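Local coordinates for protein homoserine O-acetyltransferase (Pseudomonas veronii, PDB 5EFZ) that hydrolyses ethyl acetate and other short-chain esters, mostly acetates, as a step in the bacterial breakdown of small methyl ketones such as 2-butanone, at residues 105-109 and 263-267; 66-70 and 269-273; 38-42 and 113-119; 95-99 and 126-131; 25-31 and 43-49. All coordinates share one frame; numbering follows the deposited sequence.

Interaction 1 (105-109 and 263-267); sequences SSASN and PNNLL. With EDO (1,2-ethanediol), chain L.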
# COMPACT_ATOMS: atom_id res chain seq x y z
N SER A 105 -13.86 21.86 -18.03
CA SER A 105 -13.26 21.44 -19.31
C SER A 105 -12.37 20.24 -19.11
O SER A 105 -11.50 20.27 -18.27
CB SER A 105 -12.45 22.58 -19.92
OG SER A 105 -13.31 23.59 -20.39
N SER A 106 -12.60 19.19 -19.91
CA SER A 106 -11.95 17.91 -19.72
C SER A 106 -11.85 17.15 -21.04
O SER A 106 -12.47 17.53 -22.04
CB SER A 106 -12.73 17.06 -18.70
OG SER A 106 -12.95 17.74 -17.47
N ALA A 107 -11.08 16.07 -21.04
CA ALA A 107 -10.98 15.19 -22.22
C ALA A 107 -12.38 14.76 -22.69
O ALA A 107 -12.64 14.63 -23.89
CB ALA A 107 -10.12 13.92 -21.88
N SER A 108 -13.28 14.56 -21.73
CA SER A 108 -14.57 13.96 -22.07
C SER A 108 -15.59 14.95 -22.62
O SER A 108 -16.64 14.53 -23.08
CB SER A 108 -15.18 13.27 -20.84
OG SER A 108 -15.46 14.22 -19.81
N ASN A 109 -15.29 16.24 -22.61
CA ASN A 109 -16.29 17.21 -23.04
C ASN A 109 -15.71 18.38 -23.85
O ASN A 109 -16.40 19.38 -24.06
CB ASN A 109 -17.06 17.75 -21.82
CG ASN A 109 -16.15 18.46 -20.82
OD1 ASN A 109 -15.13 19.03 -21.20
ND2 ASN A 109 -16.54 18.46 -19.52
N PRO A 263 -12.08 6.92 -18.22
CA PRO A 263 -10.64 6.64 -18.09
C PRO A 263 -9.75 7.83 -18.48
O PRO A 263 -8.80 8.12 -17.74
CB PRO A 263 -10.42 5.45 -19.06
CG PRO A 263 -11.74 4.73 -19.07
CD PRO A 263 -12.81 5.83 -18.90
N ASN A 264 -10.05 8.53 -19.58
CA ASN A 264 -9.20 9.67 -19.96
C ASN A 264 -9.22 10.75 -18.88
O ASN A 264 -8.17 11.31 -18.53
CB ASN A 264 -9.61 10.27 -21.30
CG ASN A 264 -9.22 9.37 -22.47
OD1 ASN A 264 -8.21 8.65 -22.41
ND2 ASN A 264 -10.03 9.37 -23.50
N ASN A 265 -10.39 11.07 -18.33
CA ASN A 265 -10.42 12.05 -17.21
C ASN A 265 -9.61 11.61 -15.97
O ASN A 265 -8.90 12.42 -15.33
CB ASN A 265 -11.86 12.34 -16.79
CG ASN A 265 -12.65 13.08 -17.84
OD1 ASN A 265 -12.10 13.63 -18.82
ND2 ASN A 265 -13.98 13.08 -17.66
N LEU A 266 -9.71 10.35 -15.59
CA LEU A 266 -8.93 9.87 -14.46
C LEU A 266 -7.42 10.03 -14.73
O LEU A 266 -6.65 10.40 -13.82
CB LEU A 266 -9.26 8.39 -14.15
CG LEU A 266 -10.70 8.16 -13.67
CD1 LEU A 266 -10.95 6.66 -13.44
CD2 LEU A 266 -10.95 8.93 -12.36
N LEU A 267 -6.99 9.74 -15.95
CA LEU A 267 -5.56 9.86 -16.29
C LEU A 267 -5.11 11.33 -16.26
O LEU A 267 -3.98 11.64 -15.85
CB LEU A 267 -5.28 9.25 -17.68
CG LEU A 267 -5.53 7.73 -17.81
CD1 LEU A 267 -5.09 7.26 -19.21
CD2 LEU A 267 -4.80 6.94 -16.75
C1 EDO L . -6.42 12.49 -21.70
O1 EDO L . -5.82 11.93 -20.50
C2 EDO L . -5.42 13.14 -22.68
O2 EDO L . -4.13 13.48 -22.14
O HOH W 1 -9.61 15.23 -18.75
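The loop 105-109 comes up to the start of helix 263-274 most closely where the CA atoms of Ala107 and Asn265 lie 5.9 Å apart. Here a single asparagine amide reads both backbone and side chain of a loop. Asn265 ND2 gives a nearly straight bond to Ser108 OG (2.8 Å, 169°), and the hydroxyl sits almost in the amide plane. Ser108 can offer it because OG stands between its backbone N and carbonyl carbon (chi1 63°). At the other end of the amide, Asn265 OD1 takes a weak bond from Ser108 N, 3.3 Å away. A water donates to the same OD1 over 3.0 Å and accepts from Ala107 N. Beside this polar patch the methyl of Ala107 rests on Asn264 CB at 3.7 Å. Asn264 ND2 gives instead to Gly204 O, while Asn264 O receives an ethanediol hydroxyl. A leucine in place of Asn265 would probably leave Ser108 OG without its amide donor and the bridging water without its acceptor, freeing the loop to shift. The chemistry implies a mixed grip: one strong direct bond fixes the rotation of the amide, while a weak bond and a water hold its oxygen.

Interaction 2 (66-70 and 269-273); sequences TWYSG and MAWKW. With ACT (acetate ion), chain O.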
# COMPACT_ATOMS: atom_id res chain seq x y z
N THR A 66 -11.54 20.51 -5.67
CA THR A 66 -12.01 19.11 -5.59
C THR A 66 -10.82 18.16 -5.74
O THR A 66 -9.71 18.57 -6.16
CB THR A 66 -13.07 18.82 -6.69
OG1 THR A 66 -12.47 19.00 -7.97
CG2 THR A 66 -14.29 19.83 -6.59
N TRP A 67 -11.04 16.90 -5.37
CA TRP A 67 -9.95 15.95 -5.28
C TRP A 67 -9.99 14.98 -6.45
O TRP A 67 -10.82 15.10 -7.36
CB TRP A 67 -10.00 15.19 -3.94
CG TRP A 67 -11.33 14.54 -3.62
CD1 TRP A 67 -12.08 13.71 -4.43
CD2 TRP A 67 -12.04 14.63 -2.37
NE1 TRP A 67 -13.22 13.30 -3.76
CE2 TRP A 67 -13.22 13.85 -2.50
CE3 TRP A 67 -11.79 15.30 -1.16
CZ2 TRP A 67 -14.15 13.72 -1.45
CZ3 TRP A 67 -12.72 15.18 -0.13
CH2 TRP A 67 -13.88 14.40 -0.28
N TYR A 68 -9.06 14.03 -6.42
CA TYR A 68 -8.94 13.05 -7.50
C TYR A 68 -10.23 12.24 -7.68
O TYR A 68 -10.70 11.67 -6.72
CB TYR A 68 -7.78 12.09 -7.22
CG TYR A 68 -7.72 10.96 -8.26
CD1 TYR A 68 -7.09 11.15 -9.49
CD2 TYR A 68 -8.30 9.72 -7.99
CE1 TYR A 68 -7.05 10.13 -10.45
CE2 TYR A 68 -8.26 8.67 -8.95
CZ TYR A 68 -7.63 8.90 -10.16
OH TYR A 68 -7.61 7.88 -11.08
N SER A 69 -10.76 12.20 -8.92
CA SER A 69 -11.98 11.46 -9.28
C SER A 69 -13.26 12.10 -8.73
O SER A 69 -14.36 11.63 -8.99
CB SER A 69 -11.92 9.96 -8.86
OG SER A 69 -12.17 9.80 -7.47
N GLY A 70 -13.11 13.22 -8.04
CA GLY A 70 -14.22 13.82 -7.33
C GLY A 70 -14.84 15.01 -8.04
O GLY A 70 -14.31 15.53 -9.04
N MET A 269 -6.30 13.64 -14.23
CA MET A 269 -6.17 14.01 -12.83
C MET A 269 -4.99 13.29 -12.20
O MET A 269 -4.27 13.87 -11.40
CB MET A 269 -7.48 13.72 -12.08
CG MET A 269 -8.61 14.74 -12.46
SD MET A 269 -10.18 14.32 -11.64
CE MET A 269 -10.74 12.93 -12.64
N ALA A 270 -4.77 12.03 -12.57
CA ALA A 270 -3.62 11.29 -12.09
C ALA A 270 -2.27 11.94 -12.50
O ALA A 270 -1.34 12.03 -11.67
CB ALA A 270 -3.68 9.80 -12.60
N TRP A 271 -2.14 12.35 -13.76
CA TRP A 271 -0.90 12.99 -14.23
C TRP A 271 -0.64 14.25 -13.41
O TRP A 271 0.49 14.57 -13.02
CB TRP A 271 -1.00 13.36 -15.73
CG TRP A 271 0.29 13.85 -16.37
CD1 TRP A 271 1.19 13.11 -17.11
CD2 TRP A 271 0.78 15.19 -16.38
NE1 TRP A 271 2.22 13.91 -17.55
CE2 TRP A 271 1.98 15.20 -17.12
CE3 TRP A 271 0.31 16.40 -15.83
CZ2 TRP A 271 2.74 16.35 -17.30
CZ3 TRP A 271 1.07 17.55 -16.01
CH2 TRP A 271 2.26 17.52 -16.74
N LYS A 272 -1.72 14.97 -13.16
CA LYS A 272 -1.66 16.24 -12.45
C LYS A 272 -1.20 15.99 -11.00
O LYS A 272 -0.32 16.66 -10.47
CB LYS A 272 -3.03 16.92 -12.47
CG LYS A 272 -3.05 18.30 -11.80
CD LYS A 272 -4.50 18.81 -11.63
CE LYS A 272 -5.32 18.76 -12.92
NZ LYS A 272 -6.65 19.43 -12.61
N TRP A 273 -1.89 15.04 -10.37
CA TRP A 273 -1.60 14.64 -8.99
C TRP A 273 -0.12 14.26 -8.84
O TRP A 273 0.55 14.68 -7.90
CB TRP A 273 -2.54 13.47 -8.64
CG TRP A 273 -2.29 12.64 -7.38
CD1 TRP A 273 -1.49 12.94 -6.30
CD2 TRP A 273 -2.86 11.35 -7.13
NE1 TRP A 273 -1.54 11.87 -5.38
CE2 TRP A 273 -2.38 10.90 -5.88
CE3 TRP A 273 -3.73 10.53 -7.86
CZ2 TRP A 273 -2.75 9.66 -5.33
CZ3 TRP A 273 -4.09 9.28 -7.32
CH2 TRP A 273 -3.60 8.87 -6.07
C ACT O . -7.67 12.16 -3.76
O ACT O . -6.74 11.51 -3.21
OXT ACT O . -7.37 13.28 -4.31
CH3 ACT O . -9.07 11.64 -3.74
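A sulfur serves as acceptor here: Ser69 N points at Met269 SD in a long, weak hydrogen bond (3.5 Å, 154°). The donor belongs to a type II beta turn, Trp67 to Gly70, closed by Gly70 N on Trp67 O, and the bend of Met269 at chi3 (-76°) carries its methyl CE back toward the same serine. Tyr68 does most of the packing. Its CG stands anti to the backbone N, carrying the ring to helix 263-274. There Trp273 CZ3 lies 4.0 Å above one face, over the ring centre, the two planes inclined at 50°, while Ala270 N comes to the ring edge, 3.6 Å from Tyr68 CE1. Met269 CB adds a contact of 3.7 Å to Tyr68 CD1. Replacing Tyr68 by alanine would probably open a gap between turn and helix and remove the ring on which Trp273 CZ3 rests. Tyr68 N holds a bound acetate by OXT (2.8 Å), and the same ion is hydrogen-bonded to Ser151 OG, Met152 N and His334 NE2. A backbone N-H after one strand, paired with that of the residue following Ser151, the probable nucleophile, is consistent with the oxyanion hole of an alpha/beta hydrolase.

Interaction 3 (38-42 and 113-119); sequences GRCMP and SLAGPGF. With EDO (1,2-ethanediol), chain L.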
# COMPACT_ATOMS: atom_id res chain seq x y z
N GLY A 38 2.57 24.23 -21.92
CA GLY A 38 2.81 24.85 -23.21
C GLY A 38 1.65 24.97 -24.17
O GLY A 38 1.68 25.79 -25.08
N ARG A 39 0.62 24.16 -24.00
CA ARG A 39 -0.56 24.29 -24.85
C ARG A 39 -1.51 25.37 -24.33
O ARG A 39 -1.52 25.68 -23.14
CB ARG A 39 -1.26 22.93 -24.95
CG ARG A 39 -0.39 21.89 -25.66
CD ARG A 39 -1.06 20.53 -25.74
NE ARG A 39 -2.15 20.51 -26.70
CZ ARG A 39 -3.01 19.51 -26.82
NH1 ARG A 39 -2.90 18.45 -26.03
NH2 ARG A 39 -3.97 19.56 -27.72
N CYS A 40 -2.30 25.94 -25.23
CA CYS A 40 -3.31 26.90 -24.83
C CYS A 40 -4.70 26.28 -24.92
O CYS A 40 -5.05 25.73 -25.97
CB CYS A 40 -3.24 28.16 -25.71
SG CYS A 40 -4.16 29.62 -25.03
N MET A 41 -5.50 26.35 -23.86
CA MET A 41 -6.93 26.04 -23.98
C MET A 41 -7.65 27.29 -24.50
O MET A 41 -7.61 28.33 -23.86
CB MET A 41 -7.52 25.62 -22.64
CG MET A 41 -6.72 24.56 -21.92
SD MET A 41 -7.57 24.16 -20.35
CE MET A 41 -9.14 23.57 -20.95
N PRO A 42 -8.29 27.20 -25.68
CA PRO A 42 -8.97 28.37 -26.24
C PRO A 42 -10.10 28.90 -25.34
O PRO A 42 -10.35 30.09 -25.32
CB PRO A 42 -9.56 27.85 -27.55
CG PRO A 42 -8.78 26.62 -27.86
CD PRO A 42 -8.40 26.02 -26.55
N SER A 113 -8.56 20.00 -30.92
CA SER A 113 -7.39 19.14 -30.78
C SER A 113 -7.26 18.63 -29.33
O SER A 113 -6.38 17.83 -29.03
CB SER A 113 -6.13 19.89 -31.21
OG SER A 113 -5.88 21.01 -30.37
N LEU A 114 -8.16 19.07 -28.46
CA LEU A 114 -8.12 18.71 -27.04
C LEU A 114 -9.04 17.53 -26.70
O LEU A 114 -9.15 17.13 -25.55
CB LEU A 114 -8.48 19.93 -26.17
CG LEU A 114 -7.43 21.02 -26.06
CD1 LEU A 114 -8.01 22.32 -25.47
CD2 LEU A 114 -6.26 20.54 -25.21
N ALA A 115 -9.68 16.95 -27.71
CA ALA A 115 -10.66 15.90 -27.44
C ALA A 115 -10.02 14.57 -27.01
O ALA A 115 -9.01 14.14 -27.59
CB ALA A 115 -11.54 15.67 -28.72
N GLY A 116 -10.59 13.93 -25.98
CA GLY A 116 -10.21 12.57 -25.63
C GLY A 116 -8.72 12.46 -25.33
O GLY A 116 -8.21 13.21 -24.49
N PRO A 117 -8.01 11.54 -26.04
CA PRO A 117 -6.57 11.32 -25.86
C PRO A 117 -5.78 12.58 -26.16
O PRO A 117 -4.64 12.70 -25.73
CB PRO A 117 -6.23 10.24 -26.92
CG PRO A 117 -7.51 9.69 -27.35
CD PRO A 117 -8.56 10.72 -27.13
N GLY A 118 -6.37 13.50 -26.92
CA GLY A 118 -5.71 14.76 -27.24
C GLY A 118 -5.64 15.79 -26.11
O GLY A 118 -4.95 16.80 -26.24
N PHE A 119 -6.35 15.54 -25.01
CA PHE A 119 -6.44 16.55 -23.93
C PHE A 119 -5.05 16.85 -23.36
O PHE A 119 -4.19 15.97 -23.28
CB PHE A 119 -7.37 16.11 -22.81
CG PHE A 119 -7.88 17.28 -21.95
CD1 PHE A 119 -8.77 18.21 -22.49
CD2 PHE A 119 -7.46 17.43 -20.63
CE1 PHE A 119 -9.26 19.29 -21.74
CE2 PHE A 119 -7.95 18.52 -19.83
CZ PHE A 119 -8.85 19.45 -20.39
C1 EDO L . -6.42 12.49 -21.70
O1 EDO L . -5.82 11.93 -20.50
C2 EDO L . -5.42 13.14 -22.68
O2 EDO L . -4.13 13.48 -22.14
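Arg39 spreads its guanidinium with Leu114 CD2 over one face, 3.5 Å above the plane and off centre, near the NH2 side, and with the carbonyl oxygens of Ser113 and Gly118 at its edge. NH1 gives Gly118 O a short, straight bond (2.6 Å, 163°) that runs nearly along the C=O axis. NH2 adds a weaker, bent bond to the same oxygen and a better one to Ser113 O at 3.2 Å. The latter oxygen lies in the guanidinium plane, yet NH2 stands well above the plane of the Ser113 carbonyl. A bend at chi3 (72°) turns the group toward both acceptors, whose bonds together fix the orientation of its plane. On the apolar side, Pro42 CD meets Leu114 CD1 at 3.9 Å. Met41, bent at chi3 (61°), brings CE within 4.2 Å of Phe119 CZ, the two side chains meeting at a slant; the ring edge faces Leu114 O. Phe119 O accepts a hydroxyl of the bound ethanediol. This is a worked case of an arginine gathering backbone carbonyls: both belong to short 3-10 segments of the long loop between strand 92-96 and helix 124-139, which is thereby tied to the small antiparallel hairpin 33-34/40-41.

Interaction 4 (95-99 and 126-131); sequences VVNQI and DDVSAQ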
# COMPACT_ATOMS: atom_id res chain seq x y z
N VAL A 95 -17.13 26.10 -4.57
CA VAL A 95 -16.51 24.81 -4.82
C VAL A 95 -16.21 24.70 -6.32
O VAL A 95 -17.13 24.76 -7.15
CB VAL A 95 -17.41 23.66 -4.39
CG1 VAL A 95 -16.62 22.32 -4.50
CG2 VAL A 95 -17.93 23.92 -2.95
N VAL A 96 -14.93 24.59 -6.67
CA VAL A 96 -14.53 24.67 -8.07
C VAL A 96 -13.98 23.33 -8.52
O VAL A 96 -13.01 22.82 -7.95
CB VAL A 96 -13.50 25.78 -8.29
CG1 VAL A 96 -13.12 25.89 -9.81
CG2 VAL A 96 -14.04 27.14 -7.73
N ASN A 97 -14.61 22.79 -9.55
CA ASN A 97 -14.20 21.49 -10.10
C ASN A 97 -12.89 21.55 -10.88
O ASN A 97 -12.68 22.45 -11.72
CB ASN A 97 -15.31 20.95 -11.00
CG ASN A 97 -16.53 20.50 -10.20
OD1 ASN A 97 -16.59 19.36 -9.74
ND2 ASN A 97 -17.54 21.40 -10.07
N GLN A 98 -12.00 20.61 -10.59
CA GLN A 98 -10.74 20.49 -11.31
C GLN A 98 -10.93 20.47 -12.81
O GLN A 98 -11.83 19.79 -13.31
CB GLN A 98 -10.03 19.19 -10.93
CG GLN A 98 -9.17 19.27 -9.69
CD GLN A 98 -8.34 17.97 -9.60
OE1 GLN A 98 -7.75 17.53 -10.59
NE2 GLN A 98 -8.36 17.33 -8.44
N ILE A 99 -10.06 21.17 -13.51
CA ILE A 99 -9.89 20.95 -14.95
C ILE A 99 -9.59 19.48 -15.15
O ILE A 99 -8.64 18.95 -14.55
CB ILE A 99 -8.75 21.82 -15.52
CG1 ILE A 99 -9.10 23.31 -15.30
CG2 ILE A 99 -8.55 21.53 -17.03
CD1 ILE A 99 -7.92 24.25 -15.58
N ASP A 126 -2.13 25.24 -13.09
CA ASP A 126 -3.13 25.68 -14.07
C ASP A 126 -4.50 25.82 -13.41
O ASP A 126 -5.19 26.80 -13.65
CB ASP A 126 -3.20 24.70 -15.26
CG ASP A 126 -1.87 24.60 -16.02
OD1 ASP A 126 -1.26 25.66 -16.30
OD2 ASP A 126 -1.45 23.46 -16.34
N ASP A 127 -4.92 24.85 -12.59
CA ASP A 127 -6.15 25.00 -11.81
C ASP A 127 -6.17 26.27 -10.95
O ASP A 127 -7.17 27.01 -10.91
CB ASP A 127 -6.36 23.79 -10.90
CG ASP A 127 -6.88 22.57 -11.66
OD1 ASP A 127 -8.03 22.62 -12.14
OD2 ASP A 127 -6.15 21.56 -11.75
N VAL A 128 -5.08 26.52 -10.26
CA VAL A 128 -5.05 27.66 -9.33
C VAL A 128 -5.10 28.97 -10.09
O VAL A 128 -5.80 29.92 -9.70
CB VAL A 128 -3.83 27.56 -8.40
CG1 VAL A 128 -3.64 28.84 -7.52
CG2 VAL A 128 -4.03 26.31 -7.49
N SER A 129 -4.40 29.03 -11.22
CA SER A 129 -4.46 30.24 -12.05
C SER A 129 -5.88 30.47 -12.59
O SER A 129 -6.40 31.60 -12.55
CB SER A 129 -3.45 30.16 -13.20
OG SER A 129 -3.57 31.29 -14.05
N ALA A 130 -6.52 29.40 -13.07
CA ALA A 130 -7.90 29.48 -13.54
C ALA A 130 -8.86 29.91 -12.42
O ALA A 130 -9.73 30.76 -12.64
CB ALA A 130 -8.35 28.13 -14.14
N GLN A 131 -8.71 29.31 -11.25
CA GLN A 131 -9.52 29.70 -10.08
C GLN A 131 -9.33 31.16 -9.68
O GLN A 131 -10.29 31.87 -9.31
CB GLN A 131 -9.20 28.79 -8.88
CG GLN A 131 -9.72 27.34 -9.07
CD GLN A 131 -8.99 26.34 -8.20
OE1 GLN A 131 -8.28 26.71 -7.27
NE2 GLN A 131 -9.12 25.04 -8.54
O HOH W 2 -10.21 24.11 -11.17
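Strand 92-96 and helix 124-139 are the first two elements of a beta-alpha-beta crossover of the hydrolase core, and they meet where Val96 and Ile99 face Gln131 and Asp127. The carboxylate of Asp127 is the polar centre. Its OD1 accepts from Ile99 N through the syn lone pair (2.8 Å, 158°), just where the chain has left the strand. With CG placed beside the backbone N (chi1 -77°), the acid reaches across from the helix to that N-H. A water donates to the same OD1, also over 2.8 Å, donates again to Asn97 O, and accepts from Gln131 NE2 at 3.0 Å, so that one molecule joins the loop to two successive turns of helix. The other oxygen, OD2, is paired with Lys272 in a salt bridge modelled unusually short. Ile99 and the acid lie alongside each other, pointing opposite ways, with Ile99 CG1 3.4 Å from OD1 and Ile99 CD1 going on to Ala130 CB, 4.2 Å away. Back on the strand, Val96 CG1 rests on Gln131 CG at 3.8 Å. The amide beyond that methylene is fixed by helix 152-163, OE1 taking Trp160 NE1 and NE2 giving to Gln156 OE1. Gln131 also touches Leu63 of strand 61-65, over which the helix passes on its way to strand 146-150. A helix laid across an intervening parallel strand in this manner, leading to the strand that ends just before Ser151, the probable nucleophile, is the build of the alpha/beta-hydrolase fold.

Interaction 5 (25-31 and 43-49); sequences FELINIG and ECLLAVA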
# COMPACT_ATOMS: atom_id res chain seq x y z
N PHE A 25 -24.64 23.12 -10.44
CA PHE A 25 -23.39 23.86 -10.62
C PHE A 25 -23.56 24.75 -11.85
O PHE A 25 -24.41 24.49 -12.69
CB PHE A 25 -22.18 22.93 -10.78
CG PHE A 25 -22.24 22.01 -11.98
CD1 PHE A 25 -21.95 22.48 -13.26
CD2 PHE A 25 -22.58 20.67 -11.82
CE1 PHE A 25 -22.00 21.64 -14.35
CE2 PHE A 25 -22.64 19.82 -12.90
CZ PHE A 25 -22.35 20.30 -14.18
N GLU A 26 -22.74 25.79 -11.95
CA GLU A 26 -22.78 26.67 -13.11
C GLU A 26 -21.50 26.51 -13.91
O GLU A 26 -20.43 26.33 -13.33
CB GLU A 26 -22.93 28.12 -12.68
CG GLU A 26 -24.09 28.83 -13.34
CD GLU A 26 -24.18 30.28 -12.93
OE1 GLU A 26 -23.71 30.60 -11.80
OE2 GLU A 26 -24.69 31.10 -13.73
N LEU A 27 -21.59 26.57 -15.24
CA LEU A 27 -20.39 26.51 -16.08
C LEU A 27 -19.96 27.91 -16.39
O LEU A 27 -20.70 28.66 -17.06
CB LEU A 27 -20.62 25.77 -17.40
CG LEU A 27 -20.48 24.27 -17.53
CD1 LEU A 27 -19.32 23.74 -16.71
CD2 LEU A 27 -21.79 23.63 -17.13
N ILE A 28 -18.78 28.29 -15.93
CA ILE A 28 -18.31 29.65 -16.19
C ILE A 28 -17.12 29.65 -17.13
O ILE A 28 -16.10 29.01 -16.85
CB ILE A 28 -17.93 30.35 -14.88
CG1 ILE A 28 -19.18 30.49 -14.00
CG2 ILE A 28 -17.34 31.73 -15.20
CD1 ILE A 28 -18.90 30.82 -12.57
N ASN A 29 -17.25 30.37 -18.24
CA ASN A 29 -16.16 30.50 -19.19
C ASN A 29 -15.19 31.55 -18.71
O ASN A 29 -15.52 32.72 -18.71
CB ASN A 29 -16.68 30.85 -20.58
CG ASN A 29 -15.60 30.75 -21.67
OD1 ASN A 29 -14.40 30.67 -21.38
ND2 ASN A 29 -16.03 30.75 -22.91
N ILE A 30 -13.99 31.16 -18.32
CA ILE A 30 -13.05 32.18 -17.90
C ILE A 30 -12.12 32.64 -19.04
O ILE A 30 -11.21 33.44 -18.82
CB ILE A 30 -12.19 31.69 -16.75
CG1 ILE A 30 -11.45 30.41 -17.12
CG2 ILE A 30 -13.05 31.47 -15.47
CD1 ILE A 30 -10.13 30.32 -16.45
N GLY A 31 -12.35 32.15 -20.26
CA GLY A 31 -11.58 32.59 -21.42
C GLY A 31 -10.38 31.70 -21.65
O GLY A 31 -10.31 30.60 -21.10
N GLU A 43 -10.79 28.00 -24.65
CA GLU A 43 -11.77 28.43 -23.66
C GLU A 43 -11.78 27.43 -22.52
O GLU A 43 -11.91 26.23 -22.72
CB GLU A 43 -13.18 28.58 -24.25
CG GLU A 43 -13.74 27.31 -24.88
CD GLU A 43 -15.26 27.30 -24.91
OE1 GLU A 43 -15.88 28.34 -24.58
OE2 GLU A 43 -15.84 26.24 -25.25
N CYS A 44 -11.60 27.93 -21.32
CA CYS A 44 -11.59 27.07 -20.15
C CYS A 44 -12.90 27.28 -19.42
O CYS A 44 -13.19 28.40 -18.98
CB CYS A 44 -10.38 27.38 -19.26
SG CYS A 44 -10.31 26.38 -17.77
N LEU A 45 -13.71 26.23 -19.34
CA LEU A 45 -14.96 26.27 -18.60
C LEU A 45 -14.75 25.64 -17.23
O LEU A 45 -14.27 24.50 -17.11
CB LEU A 45 -16.07 25.52 -19.33
CG LEU A 45 -16.37 25.89 -20.77
CD1 LEU A 45 -17.58 25.13 -21.24
CD2 LEU A 45 -16.60 27.37 -20.91
N LEU A 46 -15.09 26.37 -16.18
CA LEU A 46 -15.01 25.84 -14.84
C LEU A 46 -16.41 25.60 -14.33
O LEU A 46 -17.26 26.51 -14.39
CB LEU A 46 -14.27 26.82 -13.90
CG LEU A 46 -12.80 27.09 -14.22
CD1 LEU A 46 -12.26 28.12 -13.18
CD2 LEU A 46 -11.97 25.76 -14.19
N ALA A 47 -16.65 24.39 -13.84
CA ALA A 47 -17.90 24.04 -13.16
C ALA A 47 -17.80 24.45 -11.69
O ALA A 47 -16.92 23.98 -10.96
CB ALA A 47 -18.18 22.54 -13.27
N VAL A 48 -18.71 25.33 -11.28
CA VAL A 48 -18.64 25.99 -9.98
C VAL A 48 -19.96 25.84 -9.23
O VAL A 48 -21.03 26.10 -9.78
CB VAL A 48 -18.33 27.52 -10.12
CG1 VAL A 48 -18.16 28.17 -8.74
CG2 VAL A 48 -17.10 27.77 -11.00
N ALA A 49 -19.88 25.48 -7.96
CA ALA A 49 -21.08 25.42 -7.13
C ALA A 49 -20.87 26.42 -6.01
O ALA A 49 -19.81 26.44 -5.42
CB ALA A 49 -21.31 23.98 -6.57
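Asn29 sets its CG anti to the backbone N (chi1 -170°), which lays CB against Leu45 CD2 at 3.5 Å and swings OD1 round to receive Gly31 N, an Asx turn. Phe25 takes another position, CG between N and carbonyl carbon (chi1 61°), and its CD1 meets Ala47 CB at 3.8 Å. Between these two ends the backbones run antiparallel. Glu26 with Val48 and Ile28 with Leu46 are hydrogen-bonded pairs, of which Ile28 N to Leu46 O is the straightest bond (2.8 Å, 177°); Leu27 with Ala47 and Asn29 with Leu45 are non-hydrogen-bonded pairs. Beyond the Asn29-Leu45 pair, Cys44 is held by two successive residues: its O accepts Ile30 N (2.9 Å) and its N gives to Gly31 O (3.0 Å). On the face of Ile28 and Val48, Ile28 CD1 touches Val48 CG2 at 3.9 Å, while Ile30 CG2 reaches Leu46 CD1. Leu134 and Tyr138 of helix 124-139 pack on that face, and its Ala130 meets Ile30, whereas Leu103 meets Ala47 on the other face, and Phe25 as well. Strand 26-29 is outermost in the sheet of this chain, and strand 45-51 joins it to strand 92-96.

How the interactions relate
From the N terminus, interaction 5 closes first, a short loop that adds the outermost strand to the sheet. Interaction 3 starts within that loop, at 38-42, and crosses it to reach 113-119. Interaction 2 opens at 66-70 and closes last, on helix 263-274, spanning both interactions 4 and 1; interaction 3 crosses all three. Interactions 4 and 1 also cross, since 105-109 lies between 95-99 and 126-131. The contacts touch physically: Lys272 of interaction 2 gives to Ile99 O of interaction 4, Asn97 bonds to Ala47 of interaction 5, and Ala107 to Gly116 of interaction 3. Together they join the sheet edge, the long loop and the helix beside the active site.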